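Local coordinates for breast cancer anti-estrogen resistance protein 1 (Mus musculus, PDB 5W93) that acts as a docking protein that coordinates tyrosine kinase-based signalling in cell adhesion and promotes cell migration, its C-terminal domain being the part described here, at residues Y82-L86 with S123-F127. The protein carries 2 engineered substitutions. Residues are numbered along the deposited sequence; the frame is centred on the assembly and turned at random.
Sequences YSNLL and STQQF
Tyr82 reaches from helix 73-102 across to Phe127 and Gln126 of helix 107-135, and its length can be read as a worked example of how one tyrosine serves a helix interface at several levels. At the root, Tyr82 CB sits 3.4 Å from Phe127 CD1, a close apolar contact. CG is near the same CD1 and also Phe127 CB. Farther along, Tyr82 CD1 lies by Phe127 CB and CA, CD2 by Phe127 CD1, and CE1 by Phe127 N and Gln126 OE1. Phe127 CA stands almost over one ring face, 4.1 Å from the Tyr82 ring centroid, a CH-pi contact. The two aromatic rings are nearly parallel (26°) but so displaced that little of one covers the other; Tyr82 CB and Phe127 CA, more than face-to-face stacking, carry the pair. CZ lies by Gln126 OE1 and CG. At the tip, Tyr82 OH is 3.3 Å from Gln126 OE1, which approaches in the ring plane at its edge: at most a long, weak hydrogen bond, since the phenol proton has another acceptor within reach. Gln126 CG, opposite its backbone N, also touches Tyr82 OH (3.4 Å), and the chain runs extended beyond it, the amide plane 73° from the ring.

One turn on, Leu86 forms the apolar counterpart. Its CD2 meets Thr124 CG2 at 3.6 Å and also touches Ser123 CB, while CD1 approaches Phe127 CD2 at 4.0 Å. Leu85 CD2 rests on Ser123 OG, which hydrogen-bonds to Glu119 O; Thr124 OG1 similarly turns to Gly121 O. Leu59 and Val60 of helix 42-69 extend the apolar layer. Over residues 82-86 and 123-127 the helices run nearly antiparallel (168°); they are the last two of the FAT-like four-helix bundle that forms the C-terminal domain of Cas proteins.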
loop_
_atom_site.group_PDB
_atom_site.type_symbol
_atom_site.label_atom_id
_atom_site.label_comp_id
_atom_site.label_asym_id
_atom_site.label_seq_id
_atom_site.Cartn_x
_atom_site.Cartn_y
_atom_site.Cartn_z
ATOM N N TYR A 82 -4.479 -9.131 -4.750
ATOM C CA TYR A 82 -4.053 -7.767 -4.460
ATOM C C TYR A 82 -3.634 -7.614 -3.006
ATOM O O TYR A 82 -2.676 -6.908 -2.727
ATOM C CB TYR A 82 -5.147 -6.738 -4.846
ATOM C CG TYR A 82 -5.120 -6.525 -6.341
ATOM C CD1 TYR A 82 -4.095 -5.779 -6.931
ATOM C CD2 TYR A 82 -6.049 -7.139 -7.171
ATOM C CE1 TYR A 82 -4.012 -5.630 -8.304
ATOM C CE2 TYR A 82 -5.971 -6.995 -8.559
ATOM C CZ TYR A 82 -4.952 -6.235 -9.113
ATOM O OH TYR A 82 -4.863 -6.082 -10.478
ATOM N N SER A 83 -4.310 -8.285 -2.080
ATOM C CA SER A 83 -3.844 -8.234 -0.694
ATOM C C SER A 83 -2.414 -8.777 -0.558
ATOM O O SER A 83 -1.580 -8.165 0.114
ATOM C CB SER A 83 -4.791 -9.013 0.237
ATOM O OG SER A 83 -6.084 -8.411 0.261
ATOM N N ASN A 84 -2.135 -9.923 -1.179
ATOM C CA ASN A 84 -0.779 -10.479 -1.182
ATOM C C ASN A 84 0.246 -9.577 -1.885
ATOM O O ASN A 84 1.345 -9.376 -1.388
ATOM C CB ASN A 84 -0.765 -11.851 -1.844
ATOM C CG ASN A 84 -1.279 -12.962 -0.928
ATOM O OD1 ASN A 84 -1.376 -12.795 0.292
ATOM N ND2 ASN A 84 -1.595 -14.106 -1.518
ATOM N N LEU A 85 -0.122 -9.054 -3.050
ATOM C CA LEU A 85 0.759 -8.170 -3.806
ATOM C C LEU A 85 1.106 -6.909 -3.004
ATOM O O LEU A 85 2.288 -6.557 -2.867
ATOM C CB LEU A 85 0.127 -7.787 -5.145
ATOM C CG LEU A 85 0.951 -6.778 -5.960
ATOM C CD1 LEU A 85 2.286 -7.400 -6.394
ATOM C CD2 LEU A 85 0.167 -6.230 -7.152
ATOM N N LEU A 86 0.087 -6.245 -2.455
ATOM C CA LEU A 86 0.327 -5.047 -1.648
ATOM C C LEU A 86 1.172 -5.379 -0.406
ATOM O O LEU A 86 2.042 -4.604 -0.023
ATOM C CB LEU A 86 -1.003 -4.375 -1.238
ATOM C CG LEU A 86 -1.894 -3.924 -2.413
ATOM C CD1 LEU A 86 -3.201 -3.268 -1.963
ATOM C CD2 LEU A 86 -1.160 -3.019 -3.391
ATOM N N SER A 123 -0.195 -0.137 -7.963
ATOM C CA SER A 123 -0.882 -1.385 -7.652
ATOM C C SER A 123 -2.132 -1.133 -6.807
ATOM O O SER A 123 -3.123 -1.853 -6.934
ATOM C CB SER A 123 0.058 -2.356 -6.930
ATOM O OG SER A 123 1.099 -2.804 -7.786
ATOM N N THR A 124 -2.096 -0.112 -5.953
ATOM C CA THR A 124 -3.270 0.214 -5.132
ATOM C C THR A 124 -4.390 0.843 -5.973
ATOM O O THR A 124 -5.575 0.582 -5.751
ATOM C CB THR A 124 -2.909 1.165 -3.956
ATOM O OG1 THR A 124 -2.357 2.389 -4.457
ATOM C CG2 THR A 124 -1.915 0.489 -2.982
ATOM N N GLN A 125 -4.007 1.671 -6.932
ATOM C CA GLN A 125 -4.970 2.232 -7.873
ATOM C C GLN A 125 -5.622 1.131 -8.691
ATOM O O GLN A 125 -6.814 1.176 -8.977
ATOM C CB GLN A 125 -4.301 3.235 -8.814
ATOM C CG GLN A 125 -3.909 4.528 -8.146
ATOM C CD GLN A 125 -5.112 5.295 -7.637
ATOM O OE1 GLN A 125 -6.181 5.301 -8.266
ATOM N NE2 GLN A 125 -4.952 5.942 -6.494
ATOM N N GLN A 126 -4.812 0.145 -9.067
ATOM C CA GLN A 126 -5.279 -0.993 -9.832
ATOM C C GLN A 126 -6.240 -1.855 -9.007
ATOM O O GLN A 126 -7.274 -2.298 -9.510
ATOM C CB GLN A 126 -4.081 -1.807 -10.299
ATOM C CG GLN A 126 -4.396 -2.847 -11.300
ATOM C CD GLN A 126 -3.158 -3.287 -12.001
ATOM O OE1 GLN A 126 -2.447 -4.158 -11.516
ATOM N NE2 GLN A 126 -2.867 -2.665 -13.138
ATOM N N PHE A 127 -5.896 -2.076 -7.737
ATOM C CA PHE A 127 -6.778 -2.769 -6.795
ATOM C C PHE A 127 -8.154 -2.099 -6.747
ATOM O O PHE A 127 -9.182 -2.758 -6.880
ATOM C CB PHE A 127 -6.153 -2.783 -5.397
ATOM C CG PHE A 127 -7.018 -3.429 -4.331
ATOM C CD1 PHE A 127 -7.764 -4.574 -4.603
ATOM C CD2 PHE A 127 -7.061 -2.893 -3.042
ATOM C CE1 PHE A 127 -8.545 -5.174 -3.608
ATOM C CE2 PHE A 127 -7.838 -3.482 -2.037
ATOM C CZ PHE A 127 -8.581 -4.628 -2.322
#